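Long-range contacts in putative oxidoreductase molybdopterin-binding subunit (Sulfolobus tokodaii, PDB 4ZOH), which binds a molybdenum-bearing pterin cytosine dinucleotide and probably serves as the catalytic subunit of an oxidoreductase of the xanthine dehydrogenase and aldehyde oxidase family: residues E166-A170 and F181-T185; A188-R192 and G470-I475; W420-S426 and L552-Y558; I453-L458 and V494-Q499; I508-L513 and K535-I541. All blocks are in the same frame, centred on the assembly; numbering follows the deposited sequence.

Contact 1. Residues E166-A170 and F181-T185; sequences ETRGA and FYSST
Two hydrogen bonds join the loop 166-170 to the end of strand 179-183, and both are donated by Ser184. Its backbone N donates to Gly169 O at 2.9 Å, a nearly straight bond (170°). Its hydroxyl OG, set anti to the backbone N (chi1 -177°), donates to Glu166 OE2 at 2.8 Å and comes to that oxygen from well above the carboxylate plane. The backbones continue as an antiparallel non-hydrogen-bonded pair, Ala170 with Ser183, and Ala170 CA approaches Tyr182 O at 3.1 Å in a CA-H...O contact. One water accepts from Gly169 N and donates to Ser183 OG, whose stronger partner is Glu225. The apolar share is small, with Ala170 CB lying 3.8 Å from Phe181 CZ. An alanine in place of Glu166 would remove the carboxylate and is likely to leave Ser184 OG and Gly212 N, which also donates to OE2, without this shared acceptor. This buried polar network lies near both an iron-sulfur cluster (about 8 Å from the Glu166 side chain) and the pterin cofactor (about 9 Å from the Ser184 side chain). Two donors on OE2, with Lys218 close behind through Ser184 OG, are consistent with an ionised carboxylate.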
# COMPACT_ATOMS: atom_id res chain seq x y z
N GLU A 166 -17.01 -1.24 12.42
CA GLU A 166 -16.41 -0.52 11.28
C GLU A 166 -17.52 -0.17 10.26
O GLU A 166 -18.25 -1.07 9.74
CB GLU A 166 -15.31 -1.35 10.53
CG GLU A 166 -14.56 -0.53 9.46
CD GLU A 166 -14.09 -1.34 8.26
OE1 GLU A 166 -13.25 -0.84 7.47
OE2 GLU A 166 -14.53 -2.51 8.05
N THR A 167 -17.61 1.11 9.95
CA THR A 167 -18.48 1.60 8.82
C THR A 167 -18.02 1.10 7.48
O THR A 167 -17.01 0.42 7.38
CB THR A 167 -18.52 3.11 8.73
OG1 THR A 167 -17.22 3.59 8.39
CG2 THR A 167 -18.95 3.76 10.08
N ARG A 168 -18.86 1.34 6.47
CA ARG A 168 -18.46 1.21 5.06
C ARG A 168 -17.18 2.00 4.89
O ARG A 168 -16.83 2.84 5.74
CB ARG A 168 -19.57 1.81 4.13
CG ARG A 168 -20.87 0.99 4.20
CD ARG A 168 -22.08 1.79 3.67
NE ARG A 168 -22.17 3.08 4.34
CZ ARG A 168 -22.79 4.16 3.86
NH1 ARG A 168 -22.74 5.27 4.58
NH2 ARG A 168 -23.50 4.09 2.71
N GLY A 169 -16.53 1.80 3.75
CA GLY A 169 -15.35 2.65 3.43
C GLY A 169 -14.74 2.05 2.20
O GLY A 169 -14.91 0.83 1.92
N ALA A 170 -13.98 2.86 1.48
CA ALA A 170 -13.46 2.38 0.21
C ALA A 170 -12.32 3.26 -0.26
O ALA A 170 -12.16 4.42 0.21
CB ALA A 170 -14.55 2.33 -0.86
N PHE A 181 -10.04 -1.35 -6.59
CA PHE A 181 -11.07 -0.84 -5.63
C PHE A 181 -11.04 -1.65 -4.33
O PHE A 181 -11.34 -2.88 -4.38
CB PHE A 181 -12.50 -1.02 -6.24
CG PHE A 181 -13.54 -0.08 -5.63
CD1 PHE A 181 -13.66 1.23 -6.06
CD2 PHE A 181 -14.42 -0.51 -4.64
CE1 PHE A 181 -14.61 2.11 -5.48
CE2 PHE A 181 -15.38 0.34 -4.09
CZ PHE A 181 -15.48 1.65 -4.52
N TYR A 182 -10.67 -1.02 -3.19
CA TYR A 182 -10.70 -1.72 -1.89
C TYR A 182 -11.98 -1.28 -1.21
O TYR A 182 -12.30 -0.12 -1.26
CB TYR A 182 -9.55 -1.33 -0.99
CG TYR A 182 -8.15 -1.53 -1.52
CD1 TYR A 182 -7.35 -2.60 -1.05
CD2 TYR A 182 -7.60 -0.63 -2.45
CE1 TYR A 182 -6.04 -2.74 -1.48
CE2 TYR A 182 -6.29 -0.78 -2.89
CZ TYR A 182 -5.55 -1.84 -2.40
OH TYR A 182 -4.30 -1.98 -2.87
N SER A 183 -12.66 -2.19 -0.54
CA SER A 183 -13.89 -1.77 0.07
C SER A 183 -14.21 -2.65 1.26
O SER A 183 -13.95 -3.89 1.24
CB SER A 183 -15.07 -1.86 -0.95
OG SER A 183 -16.29 -1.35 -0.39
N SER A 184 -14.84 -2.02 2.23
CA SER A 184 -15.36 -2.74 3.37
C SER A 184 -16.65 -3.35 2.88
O SER A 184 -17.72 -2.76 2.96
CB SER A 184 -15.56 -1.81 4.60
OG SER A 184 -16.01 -2.57 5.72
N THR A 185 -16.52 -4.49 2.24
CA THR A 185 -17.67 -5.08 1.58
C THR A 185 -17.81 -6.55 2.04
O THR A 185 -16.85 -7.08 2.62
CB THR A 185 -17.49 -5.03 0.03
OG1 THR A 185 -18.68 -5.49 -0.59
CG2 THR A 185 -16.32 -5.87 -0.45
O HOH W 1 -17.84 0.45 1.53

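Contact 2. Residues A188-R192 and G470-I475; sequences AHYLR and GDTEII
The imidazole of His189 meets residues 470-475 obliquely through its CE1 and ND1 corner, while a water lies in the ring plane at the NE2 edge. That water lies 2.8 Å from His189 NE2 and accepts from Gly470 N, bridging the two segments. The ring belongs to the first turn of helix 188-199, which packs against a type I beta turn running from Asp471 to Ile474. An Asx turn reinforces the latter: Asp471 OD1 accepts from Glu473 N at 2.8 Å, and its OD2 is paired with Arg205. Thr472 packs against the helix. Its methyl CG2, anti to the carbonyl carbon, is directed at the helix, 3.8 Å from Ala188 O and equally near His189 ND1, whereas its OG1 accepts from Val206 N. Arg192, its chain extended, crosses Thr472 at a slant, its CD 3.9 Å from Thr472 CG2, and its guanidinium goes on to Asp430 of the second subunit. Ala188 CB rests near Gly470 O, where the positive phi (87°) suits glycine. The contact thus joins the two cofactor-binding family regions of the chain beside the subunit interface. Ile475 crosses the imidazole at about a right angle, its CG2 3.3 Å from His189 CE1.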
# COMPACT_ATOMS: atom_id res chain seq x y z
N ALA A 188 -15.66 -9.44 -2.40
CA ALA A 188 -14.90 -8.72 -3.46
C ALA A 188 -15.47 -9.03 -4.89
O ALA A 188 -15.60 -8.16 -5.70
CB ALA A 188 -13.42 -9.04 -3.37
N HIS A 189 -15.87 -10.27 -5.15
CA HIS A 189 -16.21 -10.73 -6.48
C HIS A 189 -17.55 -10.17 -6.91
O HIS A 189 -17.68 -9.76 -8.07
CB HIS A 189 -16.16 -12.26 -6.53
CG HIS A 189 -14.94 -12.82 -5.86
ND1 HIS A 189 -13.71 -12.89 -6.49
CD2 HIS A 189 -14.75 -13.35 -4.61
CE1 HIS A 189 -12.82 -13.43 -5.66
NE2 HIS A 189 -13.42 -13.73 -4.52
N TYR A 190 -18.49 -10.08 -5.96
CA TYR A 190 -19.80 -9.49 -6.20
C TYR A 190 -19.75 -7.96 -6.38
O TYR A 190 -20.32 -7.41 -7.32
CB TYR A 190 -20.81 -9.88 -5.11
CG TYR A 190 -22.18 -9.33 -5.32
CD1 TYR A 190 -22.93 -9.64 -6.48
CD2 TYR A 190 -22.76 -8.54 -4.34
CE1 TYR A 190 -24.21 -9.11 -6.66
CE2 TYR A 190 -24.04 -8.01 -4.50
CZ TYR A 190 -24.75 -8.31 -5.65
OH TYR A 190 -25.98 -7.74 -5.75
N LEU A 191 -18.99 -7.28 -5.52
CA LEU A 191 -18.71 -5.87 -5.74
C LEU A 191 -18.02 -5.65 -7.12
O LEU A 191 -18.34 -4.74 -7.83
CB LEU A 191 -17.94 -5.24 -4.57
CG LEU A 191 -17.49 -3.79 -4.74
CD1 LEU A 191 -18.82 -2.98 -4.82
CD2 LEU A 191 -16.72 -3.35 -3.52
N ARG A 192 -17.09 -6.51 -7.51
CA ARG A 192 -16.53 -6.32 -8.81
C ARG A 192 -17.61 -6.39 -9.95
O ARG A 192 -17.63 -5.52 -10.83
CB ARG A 192 -15.47 -7.36 -9.08
CG ARG A 192 -14.75 -7.06 -10.37
CD ARG A 192 -13.77 -8.14 -10.73
NE ARG A 192 -13.62 -8.09 -12.18
CZ ARG A 192 -14.43 -8.73 -13.04
NH1 ARG A 192 -15.43 -9.51 -12.60
NH2 ARG A 192 -14.23 -8.56 -14.37
N GLY A 470 -10.75 -12.73 -0.80
CA GLY A 470 -11.01 -11.30 -0.83
C GLY A 470 -10.17 -10.49 -1.81
O GLY A 470 -10.15 -9.28 -1.72
N ASP A 471 -9.52 -11.15 -2.76
CA ASP A 471 -8.85 -10.49 -3.88
C ASP A 471 -9.29 -11.17 -5.16
O ASP A 471 -9.13 -12.38 -5.31
CB ASP A 471 -7.33 -10.54 -3.75
CG ASP A 471 -6.57 -9.75 -4.83
OD1 ASP A 471 -7.12 -9.30 -5.87
OD2 ASP A 471 -5.36 -9.58 -4.65
N THR A 472 -9.88 -10.39 -6.07
CA THR A 472 -10.41 -10.96 -7.34
C THR A 472 -9.26 -11.49 -8.18
O THR A 472 -9.49 -12.24 -9.18
CB THR A 472 -11.25 -9.91 -8.13
OG1 THR A 472 -10.40 -8.81 -8.45
CG2 THR A 472 -12.42 -9.39 -7.32
N GLU A 473 -8.02 -11.18 -7.80
CA GLU A 473 -6.88 -11.73 -8.59
C GLU A 473 -6.25 -13.05 -8.11
O GLU A 473 -5.37 -13.64 -8.81
CB GLU A 473 -5.78 -10.71 -8.71
CG GLU A 473 -6.10 -9.65 -9.77
CD GLU A 473 -4.88 -8.93 -10.32
OE1 GLU A 473 -3.73 -9.49 -10.25
OE2 GLU A 473 -5.09 -7.81 -10.86
N ILE A 474 -6.65 -13.52 -6.93
CA ILE A 474 -6.01 -14.73 -6.39
C ILE A 474 -6.94 -15.96 -6.56
O ILE A 474 -6.58 -17.07 -6.13
CB ILE A 474 -5.57 -14.56 -4.92
CG1 ILE A 474 -6.81 -14.39 -4.05
CG2 ILE A 474 -4.58 -13.41 -4.75
CD1 ILE A 474 -6.51 -14.23 -2.58
N ILE A 475 -8.16 -15.74 -7.06
CA ILE A 475 -9.10 -16.85 -7.32
C ILE A 475 -9.99 -16.50 -8.52
O ILE A 475 -10.31 -15.30 -8.77
CB ILE A 475 -9.92 -17.23 -6.05
CG1 ILE A 475 -10.63 -18.62 -6.21
CG2 ILE A 475 -10.82 -16.11 -5.57
CD1 ILE A 475 -11.32 -19.14 -4.96
O HOH W 2 -12.71 -14.60 -1.93

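Contact 3. Residues W420-S426 and L552-Y558; sequences WEVARIS and LDTTAIY
Strands 420-426 and 553-558 run antiparallel, their axes 4.6 Å apart at closest approach and 163° between directions. Paired backbone bonds link Glu421 with Tyr558, Ala423 with Ala556 and Ile425 with Thr554; the bond from Ala556 N to Ala423 O, 2.8 Å long, is among the shortest. Only Glu421 N meets its acceptor, Tyr558 O, at a markedly bent angle (139°). The two are neighbours in a four-stranded mixed sheet, with 553-559 outermost within the chain and helix 486-512 packed on the face bearing Ala423, Ile425, Thr554 and Ala556. On the other face, Arg424 grips Asp553 side-on: NE to OD1 at 3.0 Å and NH2 to OD2 at 2.8 Å, both on syn lone pairs, with the two flat groups 5° from coplanar. The extended arginine chain carries the guanidinium along the strand to this diagonal neighbour, where the groups meet edge to edge. Ser426 OG gives Asp553 OD2 a second bond, from above the carboxylate plane. A methionine in place of Arg424 would probably leave the Asp553 carboxylate without its charge partner and, held here by the Ser426 hydroxyl, able to turn more easily. Farther along, Val422 CG1 meets Thr555 CG2 at 3.7 Å, and Ile557 CG2 touches Trp420 CB at 3.9 Å.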
# COMPACT_ATOMS: atom_id res chain seq x y z
N TRP A 420 -23.49 -21.02 -6.57
CA TRP A 420 -22.26 -21.84 -6.64
C TRP A 420 -21.25 -21.22 -5.69
O TRP A 420 -21.51 -20.15 -5.11
CB TRP A 420 -21.71 -21.95 -8.11
CG TRP A 420 -21.76 -20.73 -8.94
CD1 TRP A 420 -22.73 -20.42 -9.91
CD2 TRP A 420 -20.83 -19.63 -8.94
NE1 TRP A 420 -22.48 -19.17 -10.45
CE2 TRP A 420 -21.30 -18.68 -9.92
CE3 TRP A 420 -19.62 -19.37 -8.28
CZ2 TRP A 420 -20.64 -17.45 -10.18
CZ3 TRP A 420 -18.97 -18.13 -8.53
CH2 TRP A 420 -19.46 -17.21 -9.52
N GLU A 421 -20.13 -21.87 -5.50
CA GLU A 421 -19.05 -21.18 -4.75
C GLU A 421 -17.75 -21.76 -5.19
O GLU A 421 -17.75 -22.88 -5.72
CB GLU A 421 -19.30 -21.15 -3.21
CG GLU A 421 -18.25 -20.32 -2.45
CD GLU A 421 -18.23 -18.91 -3.00
OE1 GLU A 421 -19.09 -18.08 -2.59
OE2 GLU A 421 -17.37 -18.70 -3.89
N VAL A 422 -16.63 -21.05 -4.98
CA VAL A 422 -15.36 -21.48 -5.56
C VAL A 422 -14.29 -21.75 -4.50
O VAL A 422 -14.30 -21.18 -3.43
CB VAL A 422 -14.88 -20.37 -6.58
CG1 VAL A 422 -13.71 -20.82 -7.41
CG2 VAL A 422 -16.06 -19.91 -7.49
N ALA A 423 -13.34 -22.63 -4.81
CA ALA A 423 -12.18 -22.79 -3.94
C ALA A 423 -11.03 -23.10 -4.87
O ALA A 423 -11.22 -23.94 -5.82
CB ALA A 423 -12.40 -23.94 -2.92
N ARG A 424 -9.87 -22.50 -4.60
CA ARG A 424 -8.65 -22.83 -5.32
C ARG A 424 -7.65 -23.40 -4.29
O ARG A 424 -7.54 -22.82 -3.24
CB ARG A 424 -8.10 -21.55 -6.02
CG ARG A 424 -6.62 -21.56 -6.36
CD ARG A 424 -6.15 -20.29 -7.06
NE ARG A 424 -4.69 -20.41 -7.33
CZ ARG A 424 -3.75 -19.54 -7.00
NH1 ARG A 424 -4.03 -18.38 -6.43
NH2 ARG A 424 -2.50 -19.81 -7.30
N ILE A 425 -6.93 -24.50 -4.61
CA ILE A 425 -5.84 -24.92 -3.74
C ILE A 425 -4.59 -25.07 -4.59
O ILE A 425 -4.63 -25.64 -5.65
CB ILE A 425 -6.20 -26.20 -2.87
CG1 ILE A 425 -5.22 -26.42 -1.75
CG2 ILE A 425 -6.25 -27.45 -3.74
CD1 ILE A 425 -5.74 -27.42 -0.68
N SER A 426 -3.45 -24.63 -4.08
CA SER A 426 -2.27 -24.63 -4.92
C SER A 426 -1.03 -25.06 -4.17
O SER A 426 -0.83 -24.64 -3.03
CB SER A 426 -2.11 -23.19 -5.41
OG SER A 426 -0.95 -23.04 -6.15
N LEU A 552 -0.10 -28.65 -9.80
CA LEU A 552 -0.78 -28.93 -8.54
C LEU A 552 -1.48 -27.64 -8.05
O LEU A 552 -1.31 -27.19 -6.91
CB LEU A 552 0.26 -29.42 -7.51
CG LEU A 552 0.92 -30.80 -7.77
CD1 LEU A 552 1.95 -31.09 -6.66
CD2 LEU A 552 -0.16 -31.90 -7.82
N ASP A 553 -2.20 -27.00 -8.94
CA ASP A 553 -2.98 -25.81 -8.61
C ASP A 553 -4.35 -26.17 -9.14
O ASP A 553 -4.50 -26.37 -10.32
CB ASP A 553 -2.41 -24.56 -9.35
CG ASP A 553 -2.98 -23.24 -8.81
OD1 ASP A 553 -4.22 -23.11 -8.56
OD2 ASP A 553 -2.18 -22.33 -8.55
N THR A 554 -5.36 -26.26 -8.29
CA THR A 554 -6.64 -26.70 -8.77
C THR A 554 -7.80 -25.90 -8.23
O THR A 554 -7.72 -25.40 -7.13
CB THR A 554 -6.84 -28.25 -8.65
OG1 THR A 554 -7.96 -28.63 -9.48
CG2 THR A 554 -7.05 -28.71 -7.22
N THR A 555 -8.83 -25.72 -9.04
CA THR A 555 -9.96 -24.88 -8.69
C THR A 555 -11.22 -25.70 -8.83
O THR A 555 -11.41 -26.37 -9.84
CB THR A 555 -10.01 -23.61 -9.60
OG1 THR A 555 -8.85 -22.80 -9.34
CG2 THR A 555 -11.24 -22.77 -9.33
N ALA A 556 -12.07 -25.67 -7.83
CA ALA A 556 -13.32 -26.43 -7.88
C ALA A 556 -14.45 -25.43 -7.76
O ALA A 556 -14.34 -24.44 -7.09
CB ALA A 556 -13.39 -27.43 -6.74
N ILE A 557 -15.55 -25.69 -8.43
CA ILE A 557 -16.68 -24.81 -8.30
C ILE A 557 -17.70 -25.82 -7.83
O ILE A 557 -17.89 -26.87 -8.50
CB ILE A 557 -17.09 -24.16 -9.64
CG1 ILE A 557 -16.02 -23.18 -10.16
CG2 ILE A 557 -18.48 -23.52 -9.52
CD1 ILE A 557 -16.24 -22.69 -11.60
N TYR A 558 -18.32 -25.52 -6.70
CA TYR A 558 -19.43 -26.32 -6.19
C TYR A 558 -20.74 -25.64 -6.58
O TYR A 558 -21.11 -24.62 -6.02
CB TYR A 558 -19.28 -26.51 -4.64
CG TYR A 558 -20.43 -27.30 -4.02
CD1 TYR A 558 -20.59 -28.70 -4.29
CD2 TYR A 558 -21.35 -26.68 -3.17
CE1 TYR A 558 -21.65 -29.43 -3.72
CE2 TYR A 558 -22.42 -27.41 -2.62
CZ TYR A 558 -22.54 -28.78 -2.90
OH TYR A 558 -23.55 -29.48 -2.36

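Contact 4. Residues I453-L458 and V494-Q499; sequences IAADVL and VLLASQ
Helices 446-458 and 486-512 pack side by side, their segments 453-458 and 494-499 running at 31° with axes 9.0 Å apart. Leu495 is held between two residues one turn apart on the facing helix: its CD1 lies 3.5 Å from Ile453 CG2 and 3.3 Å from Val457 CG2, both closer than usual carbon contacts. Val457 turns its other branch, CG1, anti to the backbone N (chi1 177°), onto Ser498 CB at 3.7 Å. The Ser498 hydroxyl stands against Ala454 CB, with 3.4 Å between OG and CB, and folds back to donate to Val494 O; the buried hydroxyl thus finds its acceptor in its own helix. That carbonyl receives Ser498 OG and Ser498 N from opposite faces of its plane. Ile453 CG2 also reaches Val494 CG1 at 3.9 Å. On the sheet side, Leu458, Val494 and Ser498 rest on strand 420-427. Ala454 and Ser498, whose CA atoms are the nearest across the segments, are small enough to allow the close approach of two helices packed at a small angle on one face of a sheet, an alpha/beta layer.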
# COMPACT_ATOMS: atom_id res chain seq x y z
N ILE A 453 -11.25 -28.50 7.39
CA ILE A 453 -11.70 -29.32 6.24
C ILE A 453 -10.54 -29.77 5.34
O ILE A 453 -10.39 -30.98 5.10
CB ILE A 453 -12.83 -28.64 5.43
CG1 ILE A 453 -14.09 -28.54 6.28
CG2 ILE A 453 -13.14 -29.38 4.13
CD1 ILE A 453 -15.10 -27.50 5.73
N ALA A 454 -9.71 -28.84 4.87
CA ALA A 454 -8.68 -29.19 3.92
C ALA A 454 -7.61 -30.08 4.59
O ALA A 454 -7.09 -30.97 3.96
CB ALA A 454 -8.02 -27.96 3.28
N ALA A 455 -7.28 -29.80 5.85
CA ALA A 455 -6.29 -30.61 6.55
C ALA A 455 -6.80 -32.08 6.76
O ALA A 455 -6.02 -33.01 6.58
CB ALA A 455 -5.88 -29.95 7.87
N ASP A 456 -8.08 -32.28 7.08
CA ASP A 456 -8.67 -33.63 7.15
C ASP A 456 -8.57 -34.37 5.83
O ASP A 456 -8.08 -35.50 5.83
CB ASP A 456 -10.13 -33.62 7.67
CG ASP A 456 -10.21 -33.43 9.20
OD1 ASP A 456 -9.19 -33.20 9.89
OD2 ASP A 456 -11.31 -33.52 9.76
N VAL A 457 -8.96 -33.71 4.72
CA VAL A 457 -8.86 -34.32 3.39
C VAL A 457 -7.40 -34.69 3.03
O VAL A 457 -7.12 -35.78 2.54
CB VAL A 457 -9.50 -33.45 2.28
CG1 VAL A 457 -9.31 -34.06 0.92
CG2 VAL A 457 -10.96 -33.21 2.53
N LEU A 458 -6.47 -33.78 3.23
CA LEU A 458 -5.06 -34.04 2.86
C LEU A 458 -4.29 -34.86 3.90
O LEU A 458 -3.21 -35.40 3.59
CB LEU A 458 -4.31 -32.70 2.52
CG LEU A 458 -5.07 -31.96 1.38
CD1 LEU A 458 -4.67 -30.47 1.29
CD2 LEU A 458 -4.86 -32.71 0.09
N VAL A 494 -14.37 -26.15 -0.86
CA VAL A 494 -13.04 -26.46 -0.25
C VAL A 494 -12.78 -28.01 -0.25
O VAL A 494 -11.70 -28.50 -0.60
CB VAL A 494 -12.93 -25.79 1.16
CG1 VAL A 494 -11.81 -26.40 2.03
CG2 VAL A 494 -12.75 -24.24 1.05
N LEU A 495 -13.82 -28.76 0.09
CA LEU A 495 -13.74 -30.22 0.15
C LEU A 495 -13.44 -30.80 -1.25
O LEU A 495 -12.50 -31.60 -1.42
CB LEU A 495 -15.08 -30.68 0.74
CG LEU A 495 -15.31 -31.87 1.62
CD1 LEU A 495 -14.14 -32.25 2.49
CD2 LEU A 495 -16.54 -31.55 2.47
N LEU A 496 -14.18 -30.36 -2.28
CA LEU A 496 -13.91 -30.76 -3.66
C LEU A 496 -12.48 -30.44 -4.14
O LEU A 496 -11.80 -31.29 -4.76
CB LEU A 496 -14.92 -30.11 -4.62
CG LEU A 496 -16.41 -30.53 -4.51
CD1 LEU A 496 -17.25 -29.72 -5.49
CD2 LEU A 496 -16.56 -32.05 -4.77
N ALA A 497 -11.98 -29.23 -3.81
CA ALA A 497 -10.68 -28.85 -4.37
C ALA A 497 -9.63 -29.63 -3.69
O ALA A 497 -8.67 -30.06 -4.33
CB ALA A 497 -10.42 -27.37 -4.18
N SER A 498 -9.77 -29.80 -2.37
CA SER A 498 -8.76 -30.57 -1.61
C SER A 498 -8.72 -32.02 -2.12
O SER A 498 -7.66 -32.58 -2.25
CB SER A 498 -9.12 -30.55 -0.12
OG SER A 498 -9.10 -29.22 0.34
N GLN A 499 -9.91 -32.58 -2.39
CA GLN A 499 -10.03 -33.97 -2.88
C GLN A 499 -9.32 -34.10 -4.25
O GLN A 499 -8.47 -34.99 -4.42
CB GLN A 499 -11.52 -34.43 -2.93
CG GLN A 499 -11.72 -35.94 -3.32
CD GLN A 499 -10.91 -36.90 -2.41
OE1 GLN A 499 -10.97 -36.81 -1.18
NE2 GLN A 499 -10.11 -37.77 -3.02

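Contact 5. Residues I508-L513 and K535-I541; sequences IGAKIL and KVTFNEI
Ile541 and Val536 present their branches to the end of helix 486-512, and three residues of that helix, with Leu513 just after it, meet them. Ile508 and Ile541 lie obliquely to each other, their CG2 methyls 3.9 Å apart; each CG2 is anti to its own backbone N, which brings the two methyls together between the helices. Ile508 CG2 also comes 3.6 Å from Ile541 O. The CD1 end of Ile541 lies over the bare backbone of Gly509, 4.0 Å from its CA. Val536 is directed at the same turn from the strand side. Its CG1, wedged between backbone N and carbonyl carbon (chi1 50°), sits 4.0 Å from Gly509 O and 4.1 Å from Leu513 CG, and its CG2 faces Ile512 CG2 at 4.2 Å. Ile512 extends its CD1 over the Ile541 backbone, 4.1 Å from CA. The contact is apolar, and the side-chain hydrogen bonds lie within residues 535-541: Thr537 and Glu540 form a capping box, in which Thr537 OG1 accepts from Glu540 N and Glu540 OE1 from Thr537 N, fixing the start of helix 538-547 directly after the strand. Strand 535-536 pairs with strand 526-528 at the edge of a small antiparallel sheet, and helix 538-547 lies against the last turns of helix 486-512, with Leu505 and Val527 also packing on Ile541.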
# COMPACT_ATOMS: atom_id res chain seq x y z
N ILE A 508 0.41 -38.97 -9.35
CA ILE A 508 1.84 -38.65 -9.52
C ILE A 508 2.69 -39.65 -8.69
O ILE A 508 3.70 -40.19 -9.19
CB ILE A 508 2.14 -37.15 -9.24
CG1 ILE A 508 1.41 -36.31 -10.30
CG2 ILE A 508 3.63 -36.84 -9.32
CD1 ILE A 508 0.93 -34.97 -9.82
N GLY A 509 2.25 -39.89 -7.45
CA GLY A 509 2.87 -40.88 -6.56
C GLY A 509 2.86 -42.27 -7.20
O GLY A 509 3.87 -42.96 -7.18
N ALA A 510 1.72 -42.65 -7.78
CA ALA A 510 1.54 -43.92 -8.50
C ALA A 510 2.49 -44.00 -9.69
O ALA A 510 3.30 -44.93 -9.76
CB ALA A 510 0.09 -44.09 -8.95
N LYS A 511 2.43 -43.01 -10.60
CA LYS A 511 3.43 -42.84 -11.66
C LYS A 511 4.88 -43.02 -11.20
O LYS A 511 5.60 -43.81 -11.80
CB LYS A 511 3.28 -41.52 -12.39
CG LYS A 511 2.47 -41.58 -13.66
CD LYS A 511 2.95 -40.52 -14.62
CE LYS A 511 1.78 -39.79 -15.25
NZ LYS A 511 2.13 -39.21 -16.58
N ILE A 512 5.30 -42.33 -10.14
CA ILE A 512 6.65 -42.46 -9.59
C ILE A 512 6.98 -43.90 -9.08
O ILE A 512 8.14 -44.33 -9.13
CB ILE A 512 6.93 -41.39 -8.51
CG1 ILE A 512 6.76 -39.97 -9.09
CG2 ILE A 512 8.30 -41.56 -7.85
CD1 ILE A 512 6.63 -38.88 -8.03
N LEU A 513 5.97 -44.62 -8.62
CA LEU A 513 6.10 -45.98 -8.05
C LEU A 513 5.72 -47.14 -9.03
O LEU A 513 5.61 -48.30 -8.63
CB LEU A 513 5.21 -46.06 -6.80
CG LEU A 513 5.58 -45.35 -5.51
CD1 LEU A 513 4.54 -45.65 -4.46
CD2 LEU A 513 6.96 -45.75 -5.02
N LYS A 535 8.09 -46.04 -0.98
CA LYS A 535 7.39 -44.86 -0.51
C LYS A 535 7.96 -43.62 -1.22
O LYS A 535 9.17 -43.48 -1.33
CB LYS A 535 7.63 -44.75 0.99
CG LYS A 535 6.70 -43.82 1.76
CD LYS A 535 7.29 -43.48 3.13
CE LYS A 535 6.19 -43.06 4.08
NZ LYS A 535 6.83 -42.32 5.19
N VAL A 536 7.10 -42.71 -1.66
CA VAL A 536 7.56 -41.38 -2.09
C VAL A 536 6.92 -40.30 -1.21
O VAL A 536 5.71 -40.31 -1.02
CB VAL A 536 7.42 -41.16 -3.64
CG1 VAL A 536 6.04 -41.52 -4.16
CG2 VAL A 536 7.89 -39.77 -4.06
N THR A 537 7.75 -39.44 -0.61
CA THR A 537 7.27 -38.37 0.26
C THR A 537 6.43 -37.29 -0.46
O THR A 537 6.49 -37.16 -1.71
CB THR A 537 8.41 -37.64 0.96
OG1 THR A 537 9.22 -37.00 -0.03
CG2 THR A 537 9.26 -38.62 1.86
N PHE A 538 5.66 -36.52 0.33
CA PHE A 538 4.86 -35.37 -0.17
C PHE A 538 5.74 -34.42 -1.01
O PHE A 538 5.45 -34.20 -2.19
CB PHE A 538 4.19 -34.61 0.99
CG PHE A 538 3.53 -33.32 0.57
CD1 PHE A 538 2.24 -33.33 0.03
CD2 PHE A 538 4.18 -32.08 0.74
CE1 PHE A 538 1.63 -32.12 -0.34
CE2 PHE A 538 3.58 -30.87 0.36
CZ PHE A 538 2.30 -30.89 -0.20
N ASN A 539 6.83 -33.95 -0.42
CA ASN A 539 7.74 -33.06 -1.10
C ASN A 539 8.35 -33.62 -2.41
O ASN A 539 8.46 -32.88 -3.40
CB ASN A 539 8.81 -32.52 -0.14
CG ASN A 539 8.23 -31.53 0.89
OD1 ASN A 539 7.86 -31.91 2.03
ND2 ASN A 539 8.15 -30.26 0.49
N GLU A 540 8.68 -34.93 -2.43
CA GLU A 540 9.16 -35.57 -3.66
C GLU A 540 8.07 -35.66 -4.71
O GLU A 540 8.34 -35.46 -5.89
CB GLU A 540 9.78 -36.98 -3.44
CG GLU A 540 11.18 -37.03 -2.83
CD GLU A 540 11.34 -38.26 -1.89
OE1 GLU A 540 10.54 -39.25 -1.98
OE2 GLU A 540 12.26 -38.23 -1.05
N ILE A 541 6.84 -35.95 -4.32
CA ILE A 541 5.75 -35.95 -5.29
C ILE A 541 5.61 -34.57 -6.00
O ILE A 541 5.41 -34.48 -7.24
CB ILE A 541 4.40 -36.40 -4.64
CG1 ILE A 541 4.40 -37.92 -4.31
CG2 ILE A 541 3.21 -36.08 -5.54
CD1 ILE A 541 3.21 -38.35 -3.46

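Contacts 1 and 2 follow each other along the chain, and Leu191 joins them, its CD2 3.4 Å from Ser183 CB. Contact 2 continues into contact 3 through Ile475 and a probable hydrogen bond from Arg424 NH1 to Ile474 O; both touch the second subunit. Contact 4 lies on the sheet of contact 3, their centres 10 Å apart, and shares helix 486-512 with contact 5, which touches contact 3 through Leu552 and Ile508. The nearest side chains of contacts 1, 3 and 4 lie about 7 to 9 Å from the pterin cofactor, that of His189 in contact 2 about 13 Å. Contact 5 is the most remote, its centre about 45 Å from that of the chain.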